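Local coordinates for metallo-beta-lactamase family protein (Staphylococcus aureus, PDB 3R2U) that binds iron in a metallo-beta-lactamase fold and, with its rhodanese-like domain, probably works in persulfide oxidation, as related persulfide dioxygenases do, at residues S235-E240 and W245-N250; I194-M199 and K258-Q263; L152-A157 and V161-F166. All blocks are in the same frame, centred on the assembly; numbering follows the deposited sequence.

Interaction 1 of 3, residues S235-E240 and W245-N250; sequences STLGYE and WAFSEN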
loop_
_atom_site.group_PDB
_atom_site.type_symbol
_atom_site.label_atom_id
_atom_site.label_comp_id
_atom_site.label_asym_id
_atom_site.label_seq_id
_atom_site.Cartn_x
_atom_site.Cartn_y
_atom_site.Cartn_z
ATOM N N SER A 235 -4.434 -27.344 -16.979
ATOM C CA SER A 235 -5.109 -28.062 -18.035
ATOM C C SER A 235 -5.520 -29.413 -17.506
ATOM O O SER A 235 -5.611 -29.593 -16.294
ATOM C CB SER A 235 -4.209 -28.186 -19.249
ATOM O OG SER A 235 -4.944 -28.677 -20.337
ATOM N N THR A 236 -5.829 -30.344 -18.407
ATOM C CA THR A 236 -6.179 -31.706 -18.038
ATOM C C THR A 236 -5.446 -32.611 -18.990
ATOM O O THR A 236 -5.123 -32.217 -20.103
ATOM C CB THR A 236 -7.691 -31.990 -18.194
ATOM O OG1 THR A 236 -8.022 -32.039 -19.589
ATOM C CG2 THR A 236 -8.496 -30.927 -17.504
ATOM N N LEU A 237 -5.228 -33.846 -18.575
ATOM C CA LEU A 237 -4.510 -34.799 -19.397
ATOM C C LEU A 237 -5.228 -35.076 -20.708
ATOM O O LEU A 237 -4.608 -35.099 -21.772
ATOM C CB LEU A 237 -4.261 -36.100 -18.613
ATOM C CG LEU A 237 -3.510 -37.230 -19.349
ATOM C CD1 LEU A 237 -2.183 -36.749 -19.951
ATOM C CD2 LEU A 237 -3.280 -38.435 -18.421
ATOM N N GLY A 238 -6.546 -35.263 -20.633
ATOM C CA GLY A 238 -7.334 -35.542 -21.818
ATOM C C GLY A 238 -7.304 -34.380 -22.789
ATOM O O GLY A 238 -7.327 -34.588 -23.993
ATOM N N TYR A 239 -7.257 -33.150 -22.266
ATOM C CA TYR A 239 -7.231 -31.977 -23.138
ATOM C C TYR A 239 -5.863 -31.880 -23.803
ATOM O O TYR A 239 -5.774 -31.565 -24.985
ATOM C CB TYR A 239 -7.594 -30.668 -22.407
ATOM C CG TYR A 239 -7.757 -29.495 -23.372
ATOM C CD1 TYR A 239 -8.935 -29.322 -24.095
ATOM C CD2 TYR A 239 -6.737 -28.575 -23.569
ATOM C CE1 TYR A 239 -9.088 -28.272 -24.995
ATOM C CE2 TYR A 239 -6.884 -27.508 -24.480
ATOM C CZ TYR A 239 -8.061 -27.365 -25.184
ATOM O OH TYR A 239 -8.231 -26.319 -26.077
ATOM N N GLU A 240 -4.806 -32.159 -23.047
ATOM C CA GLU A 240 -3.475 -32.136 -23.613
ATOM C C GLU A 240 -3.313 -33.237 -24.666
ATOM O O GLU A 240 -2.664 -33.030 -25.677
ATOM C CB GLU A 240 -2.409 -32.233 -22.525
ATOM C CG GLU A 240 -2.390 -31.020 -21.608
ATOM C CD GLU A 240 -2.151 -29.721 -22.357
ATOM O OE1 GLU A 240 -1.091 -29.608 -23.009
ATOM O OE2 GLU A 240 -3.022 -28.812 -22.280
ATOM N N TRP A 245 1.024 -31.269 -29.009
ATOM C CA TRP A 245 1.732 -32.086 -30.035
ATOM C C TRP A 245 2.487 -33.291 -29.472
ATOM O O TRP A 245 2.551 -34.334 -30.097
ATOM C CB TRP A 245 2.733 -31.238 -30.829
ATOM C CG TRP A 245 3.944 -30.876 -30.036
ATOM C CD1 TRP A 245 4.100 -29.793 -29.228
ATOM C CD2 TRP A 245 5.157 -31.633 -29.932
ATOM N NE1 TRP A 245 5.337 -29.815 -28.636
ATOM C CE2 TRP A 245 6.010 -30.932 -29.056
ATOM C CE3 TRP A 245 5.606 -32.832 -30.495
ATOM C CZ2 TRP A 245 7.287 -31.388 -28.735
ATOM C CZ3 TRP A 245 6.879 -33.288 -30.175
ATOM C CH2 TRP A 245 7.703 -32.566 -29.305
ATOM N N ALA A 246 3.076 -33.112 -28.302
ATOM C CA ALA A 246 3.893 -34.137 -27.668
ATOM C C ALA A 246 3.133 -35.431 -27.434
ATOM O O ALA A 246 3.718 -36.488 -27.428
ATOM C CB ALA A 246 4.447 -33.606 -26.355
ATOM N N PHE A 247 1.825 -35.336 -27.221
ATOM C CA PHE A 247 0.993 -36.513 -26.977
ATOM C C PHE A 247 0.515 -37.256 -28.218
ATOM O O PHE A 247 0.027 -38.378 -28.096
ATOM C CB PHE A 247 -0.206 -36.128 -26.107
ATOM C CG PHE A 247 0.167 -35.834 -24.703
ATOM C CD1 PHE A 247 0.111 -36.818 -23.746
ATOM C CD2 PHE A 247 0.627 -34.579 -24.342
ATOM C CE1 PHE A 247 0.491 -36.547 -22.433
ATOM C CE2 PHE A 247 1.004 -34.303 -23.039
ATOM C CZ PHE A 247 0.929 -35.295 -22.084
ATOM N N SER A 248 0.664 -36.651 -29.398
ATOM C CA SER A 248 0.227 -37.268 -30.652
ATOM C C SER A 248 1.370 -37.774 -31.508
ATOM O O SER A 248 1.135 -38.525 -32.447
ATOM C CB SER A 248 -0.568 -36.263 -31.494
ATOM O OG SER A 248 -1.712 -35.850 -30.805
ATOM N N GLU A 249 2.595 -37.337 -31.219
ATOM C CA GLU A 249 3.741 -37.781 -31.998
ATOM C C GLU A 249 4.232 -39.092 -31.414
ATOM O O GLU A 249 4.847 -39.111 -30.343
ATOM C CB GLU A 249 4.860 -36.742 -31.987
ATOM C CG GLU A 249 6.050 -37.168 -32.825
ATOM C CD GLU A 249 5.615 -37.514 -34.236
ATOM O OE1 GLU A 249 5.796 -38.674 -34.664
ATOM O OE2 GLU A 249 5.004 -36.643 -34.875
ATOM N N ASN A 250 3.960 -40.190 -32.106
ATOM C CA ASN A 250 4.367 -41.498 -31.604
ATOM C C ASN A 250 5.617 -42.079 -32.281
ATOM O O ASN A 250 6.043 -43.188 -31.962
ATOM C CB ASN A 250 3.166 -42.452 -31.620
ATOM C CG ASN A 250 2.070 -42.006 -30.652
ATOM O OD1 ASN A 250 2.360 -41.504 -29.557
ATOM N ND2 ASN A 250 0.815 -42.190 -31.045
#

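Interaction 2 of 3, residues I194-M199 and K258-Q263; sequences IGAKQM and KLISDQ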
loop_
_atom_site.group_PDB
_atom_site.type_symbol
_atom_site.label_atom_id
_atom_site.label_comp_id
_atom_site.label_asym_id
_atom_site.label_seq_id
_atom_site.Cartn_x
_atom_site.Cartn_y
_atom_site.Cartn_z
ATOM N N ILE A 194 19.646 -37.830 -25.711
ATOM C CA ILE A 194 19.305 -38.832 -24.687
ATOM C C ILE A 194 18.240 -38.232 -23.719
ATOM O O ILE A 194 17.404 -38.956 -23.179
ATOM C CB ILE A 194 20.554 -39.471 -23.982
ATOM C CG1 ILE A 194 20.853 -38.866 -22.622
ATOM C CG2 ILE A 194 21.792 -39.551 -24.937
ATOM C CD1 ILE A 194 20.073 -39.542 -21.513
ATOM N N GLY A 195 18.259 -36.909 -23.541
ATOM C CA GLY A 195 17.253 -36.223 -22.723
ATOM C C GLY A 195 15.908 -36.304 -23.428
ATOM O O GLY A 195 14.872 -36.540 -22.804
ATOM N N ALA A 196 15.941 -36.128 -24.747
ATOM C CA ALA A 196 14.745 -36.226 -25.573
ATOM C C ALA A 196 14.136 -37.641 -25.477
ATOM O O ALA A 196 12.918 -37.796 -25.344
ATOM C CB ALA A 196 15.077 -35.878 -27.016
ATOM N N LYS A 197 14.975 -38.667 -25.527
ATOM C CA LYS A 197 14.487 -40.046 -25.402
ATOM C C LYS A 197 13.819 -40.287 -24.064
ATOM O O LYS A 197 12.781 -40.931 -24.011
ATOM C CB LYS A 197 15.597 -41.053 -25.620
ATOM C CG LYS A 197 15.991 -41.197 -27.069
ATOM C CD LYS A 197 17.160 -42.167 -27.224
ATOM C CE LYS A 197 17.474 -42.463 -28.693
ATOM N NZ LYS A 197 17.922 -41.257 -29.453
ATOM N N GLN A 198 14.414 -39.771 -22.986
ATOM C CA GLN A 198 13.815 -39.872 -21.656
ATOM C C GLN A 198 12.430 -39.198 -21.643
ATOM O O GLN A 198 11.461 -39.742 -21.098
ATOM C CB GLN A 198 14.726 -39.248 -20.585
ATOM C CG GLN A 198 15.995 -40.079 -20.259
ATOM C CD GLN A 198 16.814 -39.487 -19.105
ATOM O OE1 GLN A 198 17.075 -38.280 -19.049
ATOM N NE2 GLN A 198 17.220 -40.339 -18.187
ATOM N N MET A 199 12.346 -38.028 -22.273
ATOM C CA MET A 199 11.101 -37.283 -22.363
ATOM C C MET A 199 10.027 -38.073 -23.095
ATOM O O MET A 199 8.882 -38.112 -22.657
ATOM C CB MET A 199 11.324 -35.949 -23.073
ATOM C CG MET A 199 10.060 -35.109 -23.201
ATOM S SD MET A 199 9.306 -34.711 -21.616
ATOM C CE MET A 199 10.239 -33.240 -21.185
ATOM N N LYS A 258 11.782 -32.748 -33.349
ATOM C CA LYS A 258 10.953 -31.577 -33.081
ATOM C C LYS A 258 11.287 -30.991 -31.713
ATOM O O LYS A 258 11.392 -29.775 -31.561
ATOM C CB LYS A 258 9.458 -31.869 -33.191
ATOM C CG LYS A 258 8.599 -30.625 -32.825
ATOM C CD LYS A 258 7.133 -30.751 -33.225
ATOM C CE LYS A 258 6.341 -29.502 -32.818
ATOM N NZ LYS A 258 4.948 -29.524 -33.369
ATOM N N LEU A 259 11.503 -31.862 -30.732
ATOM C CA LEU A 259 11.811 -31.411 -29.393
ATOM C C LEU A 259 13.083 -30.567 -29.359
ATOM O O LEU A 259 13.073 -29.441 -28.858
ATOM C CB LEU A 259 11.980 -32.607 -28.451
ATOM C CG LEU A 259 12.008 -32.245 -26.967
ATOM C CD1 LEU A 259 10.632 -31.693 -26.560
ATOM C CD2 LEU A 259 12.393 -33.429 -26.098
ATOM N N ILE A 260 14.161 -31.083 -29.938
ATOM C CA ILE A 260 15.450 -30.421 -29.818
ATOM C C ILE A 260 15.952 -29.608 -31.007
ATOM O O ILE A 260 17.093 -29.154 -30.986
ATOM C CB ILE A 260 16.531 -31.446 -29.397
ATOM C CG1 ILE A 260 16.896 -32.387 -30.544
ATOM C CG2 ILE A 260 16.050 -32.218 -28.171
ATOM C CD1 ILE A 260 17.930 -33.418 -30.166
ATOM N N SER A 261 15.135 -29.403 -32.033
ATOM C CA SER A 261 15.595 -28.626 -33.179
ATOM C C SER A 261 15.127 -27.180 -33.147
ATOM O O SER A 261 14.018 -26.867 -32.701
ATOM C CB SER A 261 15.182 -29.276 -34.496
ATOM O OG SER A 261 15.834 -30.522 -34.640
ATOM N N ASP A 262 16.011 -26.310 -33.625
ATOM C CA ASP A 262 15.757 -24.878 -33.727
ATOM C C ASP A 262 15.102 -24.287 -32.479
ATOM O O ASP A 262 14.031 -23.668 -32.545
ATOM C CB ASP A 262 14.926 -24.589 -34.982
ATOM C CG ASP A 262 15.627 -25.037 -36.265
ATOM O OD1 ASP A 262 14.955 -25.082 -37.318
ATOM O OD2 ASP A 262 16.840 -25.351 -36.223
ATOM N N GLN A 263 15.744 -24.507 -31.337
ATOM C CA GLN A 263 15.274 -23.950 -30.078
ATOM C C GLN A 263 16.180 -22.763 -29.800
ATOM O O GLN A 263 17.383 -22.834 -30.039
ATOM C CB GLN A 263 15.362 -24.978 -28.947
ATOM C CG GLN A 263 14.531 -26.236 -29.185
ATOM C CD GLN A 263 13.027 -25.970 -29.217
ATOM O OE1 GLN A 263 12.487 -25.271 -28.355
ATOM N NE2 GLN A 263 12.341 -26.562 -30.193
#

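Interaction 3 of 3, residues L152-A157 and V161-F166; sequences LTDEGA and VPMGLF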
loop_
_atom_site.group_PDB
_atom_site.type_symbol
_atom_site.label_atom_id
_atom_site.label_comp_id
_atom_site.label_asym_id
_atom_site.label_seq_id
_atom_site.Cartn_x
_atom_site.Cartn_y
_atom_site.Cartn_z
ATOM N N LEU A 152 -1.400 -36.170 -7.039
ATOM C CA LEU A 152 -2.204 -35.931 -5.851
ATOM C C LEU A 152 -3.531 -36.686 -5.840
ATOM O O LEU A 152 -4.265 -36.702 -6.837
ATOM C CB LEU A 152 -2.459 -34.422 -5.700
ATOM C CG LEU A 152 -3.235 -33.930 -4.459
ATOM C CD1 LEU A 152 -2.913 -32.449 -4.157
ATOM C CD2 LEU A 152 -4.761 -34.144 -4.578
ATOM N N THR A 153 -3.809 -37.318 -4.696
ATOM C CA THR A 153 -5.081 -37.971 -4.434
ATOM C C THR A 153 -5.600 -37.397 -3.102
ATOM O O THR A 153 -4.878 -37.407 -2.081
ATOM C CB THR A 153 -4.932 -39.490 -4.400
ATOM O OG1 THR A 153 -4.388 -39.925 -5.655
ATOM C CG2 THR A 153 -6.295 -40.183 -4.161
ATOM N N ASP A 154 -6.838 -36.898 -3.124
ATOM C CA ASP A 154 -7.498 -36.266 -1.962
ATOM C C ASP A 154 -8.123 -37.329 -1.052
ATOM O O ASP A 154 -9.356 -37.435 -0.913
ATOM C CB ASP A 154 -8.553 -35.279 -2.484
ATOM C CG ASP A 154 -9.225 -34.435 -1.382
ATOM O OD1 ASP A 154 -8.821 -34.485 -0.196
ATOM O OD2 ASP A 154 -10.181 -33.699 -1.740
ATOM N N GLU A 155 -7.267 -38.132 -0.438
ATOM C CA GLU A 155 -7.738 -39.216 0.404
ATOM C C GLU A 155 -8.537 -38.768 1.628
ATOM O O GLU A 155 -9.398 -39.498 2.084
ATOM C CB GLU A 155 -6.585 -40.119 0.814
ATOM C CG GLU A 155 -6.002 -40.862 -0.365
ATOM C CD GLU A 155 -5.101 -42.024 0.045
ATOM O OE1 GLU A 155 -4.472 -41.984 1.129
ATOM O OE2 GLU A 155 -5.018 -42.973 -0.750
ATOM N N GLY A 156 -8.262 -37.576 2.157
ATOM C CA GLY A 156 -9.017 -37.077 3.316
ATOM C C GLY A 156 -10.498 -36.909 2.984
ATOM O O GLY A 156 -11.337 -36.919 3.866
ATOM N N ALA A 157 -10.809 -36.734 1.702
ATOM C CA ALA A 157 -12.192 -36.602 1.256
ATOM C C ALA A 157 -12.724 -37.964 0.823
ATOM O O ALA A 157 -13.824 -38.057 0.304
ATOM C CB ALA A 157 -12.291 -35.592 0.092
ATOM N N VAL A 161 -9.419 -41.945 -6.619
ATOM C CA VAL A 161 -8.805 -41.670 -7.906
ATOM C C VAL A 161 -8.010 -40.388 -7.770
ATOM O O VAL A 161 -8.348 -39.548 -6.936
ATOM C CB VAL A 161 -9.874 -41.478 -9.016
ATOM C CG1 VAL A 161 -10.643 -42.796 -9.305
ATOM C CG2 VAL A 161 -10.849 -40.359 -8.646
ATOM N N PRO A 162 -6.945 -40.233 -8.574
ATOM C CA PRO A 162 -6.132 -39.032 -8.501
ATOM C C PRO A 162 -6.864 -37.823 -9.049
ATOM O O PRO A 162 -7.771 -37.952 -9.881
ATOM C CB PRO A 162 -4.919 -39.385 -9.358
ATOM C CG PRO A 162 -5.438 -40.387 -10.337
ATOM C CD PRO A 162 -6.422 -41.187 -9.575
ATOM N N MET A 163 -6.474 -36.651 -8.573
ATOM C CA MET A 163 -7.083 -35.407 -8.972
ATOM C C MET A 163 -6.227 -34.645 -9.968
ATOM O O MET A 163 -6.742 -34.042 -10.888
ATOM C CB MET A 163 -7.302 -34.519 -7.742
ATOM C CG MET A 163 -8.018 -33.165 -8.034
ATOM S SD MET A 163 -7.828 -31.969 -6.694
ATOM C CE MET A 163 -8.582 -32.842 -5.332
ATOM N N GLY A 164 -4.911 -34.640 -9.770
ATOM C CA GLY A 164 -4.053 -33.861 -10.632
ATOM C C GLY A 164 -2.585 -34.184 -10.468
ATOM O O GLY A 164 -2.194 -34.889 -9.541
ATOM N N LEU A 165 -1.782 -33.655 -11.382
ATOM C CA LEU A 165 -0.365 -33.879 -11.392
ATOM C C LEU A 165 0.384 -32.558 -11.376
ATOM O O LEU A 165 0.161 -31.708 -12.246
ATOM C CB LEU A 165 0.016 -34.616 -12.660
ATOM C CG LEU A 165 1.489 -35.024 -12.877
ATOM C CD1 LEU A 165 1.876 -36.165 -11.955
ATOM C CD2 LEU A 165 1.725 -35.415 -14.352
ATOM N N PHE A 166 1.259 -32.381 -10.389
ATOM C CA PHE A 166 2.158 -31.217 -10.370
ATOM C C PHE A 166 3.285 -31.644 -11.285
ATOM O O PHE A 166 4.096 -32.505 -10.925
ATOM C CB PHE A 166 2.659 -30.937 -8.972
ATOM C CG PHE A 166 1.591 -30.474 -8.060
ATOM C CD1 PHE A 166 1.167 -29.148 -8.102
ATOM C CD2 PHE A 166 0.991 -31.362 -7.157
ATOM C CE1 PHE A 166 0.162 -28.694 -7.260
ATOM C CE2 PHE A 166 -0.011 -30.923 -6.309
ATOM C CZ PHE A 166 -0.433 -29.587 -6.359
HETATM O O HOH W 1 -8.179 -37.190 -5.563
#

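Interaction 1 of 3, residues S235-E240 and W245-N250
The chain turns back on itself so that Glu-240, in the first turn of helix 237-243, faces Phe-247 in a helix-like turn further on, with 7.1 Å between Glu-240 CA and Phe-247 CA; no hydrogen bond links the two segments. Phe-247 carries the contact. With CG anti to its carbonyl carbon (chi1 -71°), its ring is directed toward Leu-237 and Glu-240, residues almost one helical turn apart. Leu-237 brings methyl CD1 up to Phe-247 CE1 at 3.7 Å, the two side chains crossing at roughly a right angle. On the other side of the ring, Glu-240 CB lies 4.0 Å from Phe-247 CE2, and Glu-240 O meets the ring obliquely, 3.9 Å from Phe-247 CD2. The Glu-240 carboxylate turns elsewhere: the chain bends at chi2 (-58°) and OE2 accepts from Ser-235 OG at 2.7 Å on its anti side, while OE1 is bonded to Asn-244 and Gly-174, so both oxygens of a buried group are satisfied. Thr-236, which packs on Thr-236 of the second subunit, is the N-cap, its OG1 receiving Tyr-239 N at 3.0 Å. Strand 235-236, outermost within this chain in the second sheet of the metallo-beta-lactamase fold, runs antiparallel to strand 214-217 and leads straight into helix 237-243, while helix 191-206 packs on Phe-247 through Ile-203 and Ile-206.

Interaction 2 of 3, residues I194-M199 and K258-Q263
Apolar packing accounts for everything that passes between the two segments, and methyl CD2 of Leu-259 is its focus. It rests on Ala-196, 3.7 Å from Ala-196 CB and equally close to the backbone CA of that residue, an approach consistent with the short side chain. The backbones are correspondingly near, Ala-196 CA standing 6.8 Å from Leu-259 CA. Leu-259 reaches across with CG anti to its backbone N (chi1 -167°). Met-199 sits about one turn along from Ala-196; the Met-199 and Leu-259 side chains cross at about a right angle, with Met-199 CB 4.1 Å from Leu-259 CD2. Ile-260 adds its CG2 branch, 4.0 Å from Ala-196 CB. Helix 191-206 lies in the beta-alpha-beta crossover between the parallel neighbouring strands 164-168 and 214-217, and helix 252-260 packs against it through Ile-256 and Phe-255 as well. The side chain of Met-199 is about 10 Å from the iron and also touches Phe-170, the residue after the metal ligand Asp-169. Polar bonds stay on their own side of the interface. After helix 252-260 ends, Gln-263 folds back and Gln-263 NE2 donates to Ser-261 O at 3.0 Å, tilted from the carbonyl plane, while Ser-261 OG is bonded to Asp-257.

Interaction 3 of 3, residues L152-A157 and V161-F166
Val-161 O and Asp-154 N are joined by one water, which donates to the carbonyl at 2.7 Å and accepts from the amide at 2.8 Å; it bridges the two segments beyond the last direct backbone bond, toward the connecting loop. The direct bonds lie nearer the sheet. Met-163 N donates to Leu-152 O at 2.8 Å with an almost straight N-H...O angle of 173°, and Leu-152 N donates to Gly-164 O at 2.9 Å. Leu-152 thus faces two residues of the other strand, taking a bond from Met-163 and giving one to Gly-164; with the helical backbone angles of Met-163 (-103/-40°) this is consistent with a classic beta bulge at the start of strand 164-168. The strands 148-153 and 164-168 form an antiparallel hairpin in the second sheet of the metallo-beta-lactamase sandwich, where Leu-165 continues the bonding to strand 214-217. Among the side chains, Leu-152 divides its branches: CD1 meets the edge of the Phe-166 ring, 3.9 Å from Phe-166 CE2 and near its plane, whereas CD2 lies alongside Met-163. The Met-163 chain bends only at its end and lays methyl CE against Asp-154 CB at 3.7 Å. Thr-153 runs beside Pro-162, its OG1 3.5 Å from Pro-162 CA, while its CG2 comes to Val-161 O. Met-25 of strand 25-32 packs on Leu-152, Asp-154 and Met-163, and from the second subunit Ile-232 reaches Met-163 and Tyr-239 reaches Asp-154.

How the interactions relate
All three contacts are mainly buried, yet their chemistry differs. Interaction 3 is a backbone-bonded hairpin within a sheet, with a water bridging its loop end, whereas interactions 1 and 2 have no hydrogen bond between their segments and depend on side-chain packing, purely apolar in interaction 2 but including a backbone carbonyl against the Phe-247 ring in interaction 1. Interactions 1 and 2 are neighbours, centres about 16 Å apart, and meet directly: Trp-245 makes a cation-pi contact with Lys-258 and packs on Leu-259. Both also involve helix 191-206, through outside partners in interaction 1. Interactions 1 and 3 do not touch, but reach the same sheet and both border the second subunit; no other chain touches interaction 2.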